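Long-range contacts in alkylhalidase CmlS (Streptomyces venezuelae, PDB 3I3L), which is a flavin-dependent halogenase of chloramphenicol biosynthesis that binds FAD and probably uses it in an oxidative halogenation step: residues 25-30 and 178-183; 35-40 and 132-137; 48-53 and 144-149. All blocks are in the same frame, centred on the assembly; numbering follows the deposited sequence.

Contact 1: 25-30 and 178-183; sequences KVAIIG and DFVIDA. With FAD (flavin-adenine dinucleotide), chain B.
Lys25 to Ile29 and Phe179 to Asp182 run as neighbouring parallel strands, their short axes 4.7 Å apart and 19° from parallel. Amides and carbonyls alternate in the usual parallel ladder: Ala27 N donates to Phe179 O, Ile181 N to Ala27 O, and Ile29 N to Ile181 O at 2.9 Å. At the start of the ladder Lys25 O accepts two amides, Asp178 N and Phe179 N. Asp178 adds a side-chain bond, its OD2 taking Lys25 N at 2.8 Å on the anti side of the carboxylate. Its CG sits beside its own backbone N (chi1 -62°), which brings OD2 round to Lys25 N, while Lys25 NZ pairs with Asp48.

Val26, Ile28, Phe179 and Ile181 share one face of the sheet. Ile28 and Ile181 lie side by side, CG1 of Ile28 being 4.1 Å from CB of Ile181, and helices 33-44 and 327-347 pack over this face. On the other face Ile29 slants across Val180, with CD1 of Ile29 3.7 Å from CG2 of Val180. CG2 of Ile29 points instead to the adenine, 3.7 Å from FAD N1A. Asp182 keeps its carboxylate on the amides of Gly184 and Ile190.

The strand ends meet the cofactor, where Gly30 CA lies 3.4 Å from FAD O4B. Gly30 fits the first glycine of a GxGxxG pattern, and a parallel strand leading through such a turn into helix 33-44 is the dinucleotide-binding arrangement of a Rossmann-type FAD domain.

Contact 2: 35-40 and 132-137; sequences GSVAGL and KLLLDE
Ser36 faces Leu134 and Leu135 where two helical segments, 35-40 and 132-137, run in nearly the same direction, with axes 9.0 Å apart and inclined by 26°. The backbones come nearest at Ser36 and Leu135, whose CA atoms are 5.5 Å apart, and have separated to 8.2 Å between the CA atoms of Leu40 and Glu137.

The small side chain of Ser36 permits the close approach. Its CB meets CB of Leu134 at 3.5 Å, and its OG reaches over to CD1 of Leu135, also at 3.5 Å. The hydroxyl is swung to the side opposite its own carbonyl carbon (chi1 -78°), which sets it against the leucine backbone and methyl. Leu134 CD1 then extends along the first helix to CG2 of Val37, 4.3 Å away. Leu135 sets off away from helix 33-44, yet its chain bends so that CD1 comes back to the serine; the same residue touches Phe57.

Further along both helices, Leu40 and Glu137 cross at about a right angle, with CD2 of Leu40 4.1 Å from CG of Glu137. The glutamate contributes only its aliphatic part here: CG is turned opposite the backbone N (chi1 -178°), and a bend at the next bond carries the carboxylate on to a salt bridge with Arg141.

The interface is therefore held by van der Waals contact between methyl and methylene groups, with the serine hydroxyl against Leu135 CD1 and beside the Leu135 backbone, without bonding across the pair, and the carboxylate of Glu137 finds its partner, Arg141, beyond the two segments.

Contact 3: 48-53 and 144-149; sequences DVTIYE and TVHEET. With FAD (flavin-adenine dinucleotide), chain B.
The ribose-binding acid of a Rossmann-type FAD domain, Glu53, follows parallel strand 48-52, which pairs with the outermost strand, 144-146, at 12°. Ile51 N donates to Thr144 O, and His146 N to Ile51 O at 2.8 Å, both nearly straight. Glu53 N then bonds His146 O, and Glu53 O receives Thr149 N from above its carbonyl plane, tying the loop after the short strand to the end of 48-53.

On one face Thr50 and Thr144 lie side by side, while Tyr52 and His146 sit obliquely, their planes at 41°. Tyr52 CE1 approaches His146 CD2 at 3.4 Å, near the imidazole plane, and Thr149 CG2 meets the tyrosine ring at its edge. On the other face Ile51 CD1 reaches Val145 CG2, with Leu135 of helix 127-140 against both residues.

A bend at chi2 (57°) carries the Glu53 carboxylate to the adenosine ribose, where OE1 accepts FAD O3B at 2.9 Å and OE2 accepts FAD O2B, at a modelled separation so short that its exact length is doubtful. Gly31 N and Ser55 N also bond this carboxylate, fixing its rotation. With an alanine at this position, both ribose hydroxyls and these two amides would probably lose their acceptor. At the strands' other end one water donates to Asp48 OD1 and Val49 O, and accepts from Thr144 OG1 at 3.0 Å.

How the contacts relate
The three contacts lie on one side of the chain's centre, within the FAD binding domain, their centres 10 to 13 Å apart. Contacts 1 and 3 share one sheet, in the order 144-146, 48-52, 25-29, 179-182, joined in the middle by backbone bonds such as Gly30 N to Tyr52 O; contact 2 packs its helices against one face. Along the chain, strand 25-29, helix 33-44 and strand 48-52 form a beta-alpha-beta unit; helix 127-140 and strand 144-146 follow, then strand 179-182. Segments of contacts 2 and 3 thus alternate in sequence, all between those of contact 1. Contacts 1 and 3 both touch FAD, so distant chain segments together line the pocket for its adenosine end.

Contact 1: 25-30 and 178-183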
loop_
_atom_site.group_PDB
_atom_site.type_symbol
_atom_site.label_atom_id
_atom_site.label_comp_id
_atom_site.label_asym_id
_atom_site.label_seq_id
_atom_site.Cartn_x
_atom_site.Cartn_y
_atom_site.Cartn_z
ATOM N N LYS A 25 -22.053 7.265 17.487
ATOM C CA LYS A 25 -21.656 8.587 17.041
ATOM C C LYS A 25 -20.127 8.635 16.869
ATOM O O LYS A 25 -19.370 8.352 17.830
ATOM C CB LYS A 25 -22.067 9.610 18.093
ATOM C CG LYS A 25 -22.042 11.044 17.601
ATOM C CD LYS A 25 -22.860 11.931 18.560
ATOM C CE LYS A 25 -23.039 13.347 18.006
ATOM N NZ LYS A 25 -23.885 13.340 16.717
ATOM N N VAL A 26 -19.665 9.047 15.692
ATOM C CA VAL A 26 -18.233 9.004 15.421
ATOM C C VAL A 26 -17.715 10.305 14.895
ATOM O O VAL A 26 -18.203 10.779 13.873
ATOM C CB VAL A 26 -17.874 7.904 14.360
ATOM C CG1 VAL A 26 -16.371 7.819 14.224
ATOM C CG2 VAL A 26 -18.466 6.561 14.754
ATOM N N ALA A 27 -16.726 10.876 15.579
ATOM C CA ALA A 27 -16.016 12.040 15.101
ATOM C C ALA A 27 -14.821 11.597 14.234
ATOM O O ALA A 27 -14.128 10.612 14.555
ATOM C CB ALA A 27 -15.456 12.861 16.258
ATOM N N ILE A 28 -14.616 12.322 13.129
ATOM C CA ILE A 28 -13.540 12.031 12.251
ATOM C C ILE A 28 -12.725 13.255 12.054
ATOM O O ILE A 28 -13.215 14.264 11.554
ATOM C CB ILE A 28 -14.016 11.506 10.886
ATOM C CG1 ILE A 28 -14.644 10.115 11.025
ATOM C CG2 ILE A 28 -12.775 11.341 9.930
ATOM C CD1 ILE A 28 -15.251 9.659 9.576
ATOM N N ILE A 29 -11.461 13.178 12.427
ATOM C CA ILE A 29 -10.524 14.308 12.224
ATOM C C ILE A 29 -9.847 14.210 10.867
ATOM O O ILE A 29 -9.064 13.281 10.645
ATOM C CB ILE A 29 -9.386 14.247 13.307
ATOM C CG1 ILE A 29 -9.971 14.268 14.714
ATOM C CG2 ILE A 29 -8.376 15.364 13.159
ATOM C CD1 ILE A 29 -9.038 13.616 15.793
ATOM N N GLY A 30 -10.091 15.192 9.983
ATOM C CA GLY A 30 -9.504 15.237 8.666
ATOM C C GLY A 30 -10.459 14.819 7.562
ATOM O O GLY A 30 -11.142 13.829 7.666
ATOM N N ASP A 178 -18.819 8.612 20.667
ATOM C CA ASP A 178 -18.498 7.280 21.090
ATOM C C ASP A 178 -17.090 6.831 20.599
ATOM O O ASP A 178 -16.348 6.140 21.349
ATOM C CB ASP A 178 -19.508 6.298 20.536
ATOM C CG ASP A 178 -20.923 6.577 21.049
ATOM O OD1 ASP A 178 -21.032 6.734 22.273
ATOM O OD2 ASP A 178 -21.873 6.626 20.220
ATOM N N PHE A 179 -16.779 7.175 19.346
ATOM C CA PHE A 179 -15.462 6.857 18.777
ATOM C C PHE A 179 -14.882 8.053 18.087
ATOM O O PHE A 179 -15.631 9.026 17.742
ATOM C CB PHE A 179 -15.513 5.673 17.817
ATOM C CG PHE A 179 -15.794 4.385 18.479
ATOM C CD1 PHE A 179 -14.770 3.567 18.902
ATOM C CD2 PHE A 179 -17.106 3.940 18.629
ATOM C CE1 PHE A 179 -15.023 2.336 19.522
ATOM C CE2 PHE A 179 -17.383 2.690 19.278
ATOM C CZ PHE A 179 -16.351 1.888 19.692
ATOM N N VAL A 180 -13.547 8.032 17.936
ATOM C CA VAL A 180 -12.873 8.989 17.108
ATOM C C VAL A 180 -11.957 8.296 16.117
ATOM O O VAL A 180 -11.309 7.311 16.457
ATOM C CB VAL A 180 -12.085 10.039 17.946
ATOM C CG1 VAL A 180 -11.021 9.389 18.844
ATOM C CG2 VAL A 180 -11.458 11.102 16.993
ATOM N N ILE A 181 -11.927 8.786 14.880
ATOM C CA ILE A 181 -10.929 8.338 13.922
ATOM C C ILE A 181 -9.981 9.513 13.673
ATOM O O ILE A 181 -10.426 10.593 13.223
ATOM C CB ILE A 181 -11.544 7.898 12.566
ATOM C CG1 ILE A 181 -12.241 6.536 12.702
ATOM C CG2 ILE A 181 -10.428 7.856 11.447
ATOM C CD1 ILE A 181 -13.064 6.227 11.508
ATOM N N ASP A 182 -8.691 9.309 13.917
ATOM C CA ASP A 182 -7.713 10.331 13.451
ATOM C C ASP A 182 -7.314 10.039 12.000
ATOM O O ASP A 182 -6.620 9.070 11.716
ATOM C CB ASP A 182 -6.484 10.388 14.338
ATOM C CG ASP A 182 -5.539 11.546 13.987
ATOM O OD1 ASP A 182 -5.778 12.263 12.967
ATOM O OD2 ASP A 182 -4.521 11.708 14.726
ATOM N N ALA A 183 -7.785 10.879 11.081
ATOM C CA ALA A 183 -7.405 10.755 9.683
ATOM C C ALA A 183 -6.795 12.087 9.315
ATOM O O ALA A 183 -6.988 12.593 8.200
ATOM C CB ALA A 183 -8.638 10.458 8.846
HETATM P PA FAD B . -4.004 13.720 4.035
HETATM O O1A FAD B . -2.829 14.522 4.544
HETATM O O2A FAD B . -4.129 13.585 2.558
HETATM O O5B FAD B . -5.365 14.392 4.637
HETATM C C5B FAD B . -5.433 14.778 5.995
HETATM C C4B FAD B . -6.350 16.005 6.197
HETATM O O4B FAD B . -6.435 16.254 7.620
HETATM C C3B FAD B . -5.801 17.263 5.569
HETATM O O3B FAD B . -6.707 17.754 4.629
HETATM C C2B FAD B . -5.648 18.252 6.735
HETATM O O2B FAD B . -6.124 19.516 6.392
HETATM C C1B FAD B . -6.498 17.643 7.839
HETATM N N9A FAD B . -6.105 17.888 9.214
HETATM C C8A FAD B . -4.855 17.793 9.751
HETATM N N7A FAD B . -4.930 18.067 11.071
HETATM C C5A FAD B . -6.200 18.419 11.377
HETATM C C6A FAD B . -6.800 18.803 12.563
HETATM N N6A FAD B . -6.106 18.878 13.684
HETATM N N1A FAD B . -8.147 19.046 12.550
HETATM C C2A FAD B . -8.889 18.960 11.398
HETATM N N3A FAD B . -8.284 18.569 10.244
HETATM C C4A FAD B . -6.960 18.300 10.227
HETATM N N1 FAD B . 0.307 8.659 -2.302
HETATM C C2 FAD B . -0.192 7.990 -3.407
HETATM O O2 FAD B . -1.139 7.235 -3.232
HETATM N N3 FAD B . 0.366 8.145 -4.648
HETATM C C4 FAD B . 1.439 8.976 -4.833
HETATM O O4 FAD B . 1.921 9.119 -6.003
HETATM C C4X FAD B . 1.972 9.631 -3.722
HETATM N N5 FAD B . 3.032 10.483 -3.874
HETATM C C5X FAD B . 3.481 11.204 -2.792
HETATM C C6 FAD B . 4.575 12.069 -2.935
HETATM C C7 FAD B . 5.070 12.726 -1.833
HETATM C C7M FAD B . 6.233 13.680 -1.957
HETATM C C8 FAD B . 4.428 12.553 -0.611
HETATM C C8M FAD B . 4.861 13.315 0.577
HETATM C C9 FAD B . 3.364 11.660 -0.441
HETATM C C9A FAD B . 2.904 10.997 -1.568
HETATM N N10 FAD B . 1.825 10.177 -1.402
HETATM C C10 FAD B . 1.386 9.459 -2.449
HETATM C "C1'" FAD B . 1.381 9.949 0.003
HETATM C "C2'" FAD B . -0.078 10.311 0.150
HETATM O "O2'" FAD B . -0.254 11.569 -0.367
HETATM C "C3'" FAD B . -0.633 10.215 1.546
HETATM O "O3'" FAD B . -0.492 8.891 2.012
HETATM C "C4'" FAD B . -2.158 10.565 1.562
HETATM O "O4'" FAD B . -2.383 11.920 1.284
HETATM C "C5'" FAD B . -2.726 10.302 2.951
HETATM O "O5'" FAD B . -4.104 10.539 2.967
HETATM P P FAD B . -4.706 10.949 4.368
HETATM O O1P FAD B . -4.171 10.020 5.436
HETATM O O2P FAD B . -6.216 11.122 4.241
HETATM O O3P FAD B . -3.973 12.333 4.774
#

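Contact 2: 35-40 and 132-137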
loop_
_atom_site.group_PDB
_atom_site.type_symbol
_atom_site.label_atom_id
_atom_site.label_comp_id
_atom_site.label_asym_id
_atom_site.label_seq_id
_atom_site.Cartn_x
_atom_site.Cartn_y
_atom_site.Cartn_z
ATOM N N GLY A 35 -10.201 10.301 5.779
ATOM C CA GLY A 35 -11.433 10.818 6.417
ATOM C C GLY A 35 -12.731 10.586 5.637
ATOM O O GLY A 35 -13.720 10.087 6.170
ATOM N N SER A 36 -12.732 10.952 4.360
ATOM C CA SER A 36 -13.900 10.783 3.513
ATOM C C SER A 36 -14.331 9.336 3.366
ATOM O O SER A 36 -15.511 9.028 3.459
ATOM C CB SER A 36 -13.574 11.311 2.104
ATOM O OG SER A 36 -13.663 12.716 2.194
ATOM N N VAL A 37 -13.374 8.458 3.054
ATOM C CA VAL A 37 -13.677 7.045 2.906
ATOM C C VAL A 37 -14.142 6.480 4.199
ATOM O O VAL A 37 -15.034 5.622 4.189
ATOM C CB VAL A 37 -12.455 6.219 2.352
ATOM C CG1 VAL A 37 -12.751 4.740 2.315
ATOM C CG2 VAL A 37 -12.114 6.716 0.983
ATOM N N ALA A 38 -13.503 6.875 5.309
ATOM C CA ALA A 38 -13.971 6.369 6.629
ATOM C C ALA A 38 -15.465 6.795 6.880
ATOM O O ALA A 38 -16.279 5.987 7.290
ATOM C CB ALA A 38 -13.142 6.889 7.719
ATOM N N GLY A 39 -15.790 8.053 6.591
ATOM C CA GLY A 39 -17.135 8.574 6.835
ATOM C C GLY A 39 -18.175 7.937 5.916
ATOM O O GLY A 39 -19.201 7.464 6.396
ATOM N N LEU A 40 -17.881 7.876 4.625
ATOM C CA LEU A 40 -18.727 7.144 3.670
ATOM C C LEU A 40 -18.954 5.700 4.089
ATOM O O LEU A 40 -20.076 5.186 3.988
ATOM C CB LEU A 40 -18.110 7.145 2.263
ATOM C CG LEU A 40 -17.999 8.500 1.573
ATOM C CD1 LEU A 40 -17.072 8.405 0.373
ATOM C CD2 LEU A 40 -19.414 9.039 1.169
ATOM N N LYS A 132 -11.788 16.872 -2.813
ATOM C CA LYS A 132 -13.013 17.639 -2.666
ATOM C C LYS A 132 -14.231 16.888 -3.195
ATOM O O LYS A 132 -15.335 17.079 -2.718
ATOM C CB LYS A 132 -12.891 19.003 -3.342
ATOM C CG LYS A 132 -14.203 19.779 -3.367
ATOM C CD LYS A 132 -13.995 21.233 -3.827
ATOM C CE LYS A 132 -15.329 21.831 -4.332
ATOM N NZ LYS A 132 -16.217 22.162 -3.202
ATOM N N LEU A 133 -14.016 16.028 -4.171
ATOM C CA LEU A 133 -15.073 15.214 -4.753
ATOM C C LEU A 133 -15.592 14.176 -3.726
ATOM O O LEU A 133 -16.778 14.014 -3.564
ATOM C CB LEU A 133 -14.544 14.532 -6.026
ATOM C CG LEU A 133 -15.310 13.622 -7.001
ATOM C CD1 LEU A 133 -15.601 12.274 -6.431
ATOM C CD2 LEU A 133 -16.594 14.270 -7.497
ATOM N N LEU A 134 -14.682 13.508 -3.025
ATOM C CA LEU A 134 -15.022 12.604 -1.950
ATOM C C LEU A 134 -15.754 13.285 -0.820
ATOM O O LEU A 134 -16.746 12.746 -0.279
ATOM C CB LEU A 134 -13.766 11.978 -1.370
ATOM C CG LEU A 134 -12.889 11.122 -2.283
ATOM C CD1 LEU A 134 -11.862 10.301 -1.426
ATOM C CD2 LEU A 134 -13.719 10.161 -3.110
ATOM N N LEU A 135 -15.279 14.455 -0.446
ATOM C CA LEU A 135 -15.845 15.127 0.691
ATOM C C LEU A 135 -17.281 15.628 0.393
ATOM O O LEU A 135 -18.155 15.541 1.238
ATOM C CB LEU A 135 -14.922 16.275 1.164
ATOM C CG LEU A 135 -15.235 16.768 2.593
ATOM C CD1 LEU A 135 -15.219 15.555 3.618
ATOM C CD2 LEU A 135 -14.269 17.862 3.021
ATOM N N ASP A 136 -17.483 16.175 -0.801
ATOM C CA ASP A 136 -18.787 16.614 -1.280
ATOM C C ASP A 136 -19.713 15.432 -1.428
ATOM O O ASP A 136 -20.878 15.517 -1.130
ATOM C CB ASP A 136 -18.627 17.334 -2.630
ATOM C CG ASP A 136 -18.023 18.699 -2.482
ATOM O OD1 ASP A 136 -17.804 19.145 -1.345
ATOM O OD2 ASP A 136 -17.732 19.350 -3.516
ATOM N N GLU A 137 -19.197 14.304 -1.903
ATOM C CA GLU A 137 -20.020 13.110 -1.854
ATOM C C GLU A 137 -20.504 12.815 -0.427
ATOM O O GLU A 137 -21.703 12.568 -0.226
ATOM C CB GLU A 137 -19.324 11.914 -2.506
ATOM C CG GLU A 137 -20.177 10.707 -2.498
ATOM C CD GLU A 137 -21.432 10.889 -3.327
ATOM O OE1 GLU A 137 -21.345 11.601 -4.352
ATOM O OE2 GLU A 137 -22.481 10.287 -2.955
#

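Contact 3: 48-53 and 144-149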
loop_
_atom_site.group_PDB
_atom_site.type_symbol
_atom_site.label_atom_id
_atom_site.label_comp_id
_atom_site.label_asym_id
_atom_site.label_seq_id
_atom_site.Cartn_x
_atom_site.Cartn_y
_atom_site.Cartn_z
ATOM N N ASP A 48 -23.388 7.302 12.744
ATOM C CA ASP A 48 -23.682 8.725 12.688
ATOM C C ASP A 48 -22.355 9.558 12.650
ATOM O O ASP A 48 -21.612 9.647 13.667
ATOM C CB ASP A 48 -24.537 9.042 13.923
ATOM C CG ASP A 48 -24.824 10.530 14.100
ATOM O OD1 ASP A 48 -24.625 11.297 13.169
ATOM O OD2 ASP A 48 -25.289 10.921 15.186
ATOM N N VAL A 49 -22.033 10.125 11.481
ATOM C CA VAL A 49 -20.664 10.607 11.247
ATOM C C VAL A 49 -20.559 12.125 11.246
ATOM O O VAL A 49 -21.370 12.810 10.617
ATOM C CB VAL A 49 -20.074 10.038 9.933
ATOM C CG1 VAL A 49 -18.716 10.606 9.705
ATOM C CG2 VAL A 49 -20.007 8.486 9.984
ATOM N N THR A 50 -19.531 12.647 11.912
ATOM C CA THR A 50 -19.132 14.043 11.718
ATOM C C THR A 50 -17.638 14.186 11.282
ATOM O O THR A 50 -16.777 13.639 11.908
ATOM C CB THR A 50 -19.484 14.889 12.964
ATOM O OG1 THR A 50 -20.926 14.859 13.155
ATOM C CG2 THR A 50 -19.039 16.328 12.780
ATOM N N ILE A 51 -17.368 14.955 10.224
ATOM C CA ILE A 51 -16.014 15.156 9.760
ATOM C C ILE A 51 -15.581 16.595 9.975
ATOM O O ILE A 51 -16.217 17.523 9.428
ATOM C CB ILE A 51 -15.876 14.843 8.247
ATOM C CG1 ILE A 51 -16.312 13.394 7.950
ATOM C CG2 ILE A 51 -14.470 15.126 7.825
ATOM C CD1 ILE A 51 -16.389 13.042 6.452
ATOM N N TYR A 52 -14.478 16.772 10.718
ATOM C CA TYR A 52 -13.857 18.066 10.979
ATOM C C TYR A 52 -12.567 18.211 10.166
ATOM O O TYR A 52 -11.629 17.454 10.373
ATOM C CB TYR A 52 -13.501 18.179 12.456
ATOM C CG TYR A 52 -14.685 18.003 13.390
ATOM C CD1 TYR A 52 -15.515 19.096 13.722
ATOM C CD2 TYR A 52 -14.981 16.770 13.933
ATOM C CE1 TYR A 52 -16.608 18.966 14.558
ATOM C CE2 TYR A 52 -16.090 16.602 14.774
ATOM C CZ TYR A 52 -16.900 17.722 15.075
ATOM O OH TYR A 52 -17.980 17.601 15.864
ATOM N N GLU A 53 -12.562 19.137 9.193
ATOM C CA GLU A 53 -11.425 19.413 8.340
ATOM C C GLU A 53 -10.942 20.840 8.589
ATOM O O GLU A 53 -11.745 21.791 8.519
ATOM C CB GLU A 53 -11.845 19.220 6.878
ATOM C CG GLU A 53 -10.878 19.808 5.828
ATOM C CD GLU A 53 -9.458 19.254 5.940
ATOM O OE1 GLU A 53 -9.309 18.022 5.879
ATOM O OE2 GLU A 53 -8.494 20.039 6.107
ATOM N N THR A 144 -22.370 14.984 8.243
ATOM C CA THR A 144 -22.060 16.347 8.665
ATOM C C THR A 144 -20.594 16.675 8.421
ATOM O O THR A 144 -19.704 15.939 8.891
ATOM C CB THR A 144 -22.350 16.498 10.212
ATOM O OG1 THR A 144 -23.687 16.067 10.483
ATOM C CG2 THR A 144 -22.158 17.971 10.684
ATOM N N VAL A 145 -20.326 17.771 7.721
ATOM C CA VAL A 145 -18.959 18.113 7.406
ATOM C C VAL A 145 -18.707 19.562 7.812
ATOM O O VAL A 145 -19.425 20.434 7.372
ATOM C CB VAL A 145 -18.619 17.897 5.864
ATOM C CG1 VAL A 145 -17.276 18.541 5.498
ATOM C CG2 VAL A 145 -18.641 16.418 5.470
ATOM N N HIS A 146 -17.682 19.814 8.618
ATOM C CA HIS A 146 -17.259 21.151 8.945
ATOM C C HIS A 146 -15.864 21.424 8.383
ATOM O O HIS A 146 -14.845 20.988 8.954
ATOM C CB HIS A 146 -17.220 21.374 10.464
ATOM C CG HIS A 146 -18.489 21.023 11.184
ATOM N ND1 HIS A 146 -19.702 21.599 10.869
ATOM C CD2 HIS A 146 -18.722 20.202 12.244
ATOM C CE1 HIS A 146 -20.631 21.135 11.692
ATOM N NE2 HIS A 146 -20.064 20.287 12.536
ATOM N N GLU A 147 -15.808 22.206 7.305
ATOM C CA GLU A 147 -14.555 22.697 6.780
ATOM C C GLU A 147 -14.112 23.866 7.637
ATOM O O GLU A 147 -14.891 24.383 8.419
ATOM C CB GLU A 147 -14.684 23.113 5.317
ATOM C CG GLU A 147 -14.744 21.929 4.365
ATOM C CD GLU A 147 -14.907 22.341 2.952
ATOM O OE1 GLU A 147 -14.254 23.323 2.517
ATOM O OE2 GLU A 147 -15.684 21.672 2.232
ATOM N N GLU A 148 -12.850 24.244 7.501
ATOM C CA GLU A 148 -12.263 25.328 8.285
ATOM C C GLU A 148 -12.567 25.189 9.780
ATOM O O GLU A 148 -12.834 26.178 10.463
ATOM C CB GLU A 148 -12.724 26.701 7.770
ATOM C CG GLU A 148 -12.394 26.948 6.296
ATOM C CD GLU A 148 -12.827 28.361 5.808
ATOM O OE1 GLU A 148 -14.030 28.665 5.814
ATOM O OE2 GLU A 148 -11.959 29.156 5.417
ATOM N N THR A 149 -12.472 23.962 10.304
ATOM C CA THR A 149 -12.795 23.683 11.699
ATOM C C THR A 149 -11.725 22.698 12.209
ATOM O O THR A 149 -11.957 21.487 12.205
ATOM C CB THR A 149 -14.227 23.036 11.833
ATOM O OG1 THR A 149 -15.216 23.873 11.234
ATOM C CG2 THR A 149 -14.629 22.842 13.280
HETATM P PA FAD B . -4.004 13.720 4.035
HETATM O O1A FAD B . -2.829 14.522 4.544
HETATM O O2A FAD B . -4.129 13.585 2.558
HETATM O O5B FAD B . -5.365 14.392 4.637
HETATM C C5B FAD B . -5.433 14.778 5.995
HETATM C C4B FAD B . -6.350 16.005 6.197
HETATM O O4B FAD B . -6.435 16.254 7.620
HETATM C C3B FAD B . -5.801 17.263 5.569
HETATM O O3B FAD B . -6.707 17.754 4.629
HETATM C C2B FAD B . -5.648 18.252 6.735
HETATM O O2B FAD B . -6.124 19.516 6.392
HETATM C C1B FAD B . -6.498 17.643 7.839
HETATM N N9A FAD B . -6.105 17.888 9.214
HETATM C C8A FAD B . -4.855 17.793 9.751
HETATM N N7A FAD B . -4.930 18.067 11.071
HETATM C C5A FAD B . -6.200 18.419 11.377
HETATM C C6A FAD B . -6.800 18.803 12.563
HETATM N N6A FAD B . -6.106 18.878 13.684
HETATM N N1A FAD B . -8.147 19.046 12.550
HETATM C C2A FAD B . -8.889 18.960 11.398
HETATM N N3A FAD B . -8.284 18.569 10.244
HETATM C C4A FAD B . -6.960 18.300 10.227
HETATM N N1 FAD B . 0.307 8.659 -2.302
HETATM C C2 FAD B . -0.192 7.990 -3.407
HETATM O O2 FAD B . -1.139 7.235 -3.232
HETATM N N3 FAD B . 0.366 8.145 -4.648
HETATM C C4 FAD B . 1.439 8.976 -4.833
HETATM O O4 FAD B . 1.921 9.119 -6.003
HETATM C C4X FAD B . 1.972 9.631 -3.722
HETATM N N5 FAD B . 3.032 10.483 -3.874
HETATM C C5X FAD B . 3.481 11.204 -2.792
HETATM C C6 FAD B . 4.575 12.069 -2.935
HETATM C C7 FAD B . 5.070 12.726 -1.833
HETATM C C7M FAD B . 6.233 13.680 -1.957
HETATM C C8 FAD B . 4.428 12.553 -0.611
HETATM C C8M FAD B . 4.861 13.315 0.577
HETATM C C9 FAD B . 3.364 11.660 -0.441
HETATM C C9A FAD B . 2.904 10.997 -1.568
HETATM N N10 FAD B . 1.825 10.177 -1.402
HETATM C C10 FAD B . 1.386 9.459 -2.449
HETATM C "C1'" FAD B . 1.381 9.949 0.003
HETATM C "C2'" FAD B . -0.078 10.311 0.150
HETATM O "O2'" FAD B . -0.254 11.569 -0.367
HETATM C "C3'" FAD B . -0.633 10.215 1.546
HETATM O "O3'" FAD B . -0.492 8.891 2.012
HETATM C "C4'" FAD B . -2.158 10.565 1.562
HETATM O "O4'" FAD B . -2.383 11.920 1.284
HETATM C "C5'" FAD B . -2.726 10.302 2.951
HETATM O "O5'" FAD B . -4.104 10.539 2.967
HETATM P P FAD B . -4.706 10.949 4.368
HETATM O O1P FAD B . -4.171 10.020 5.436
HETATM O O2P FAD B . -6.216 11.122 4.241
HETATM O O3P FAD B . -3.973 12.333 4.774
HETATM O O HOH W 1 -24.200 13.159 10.566
#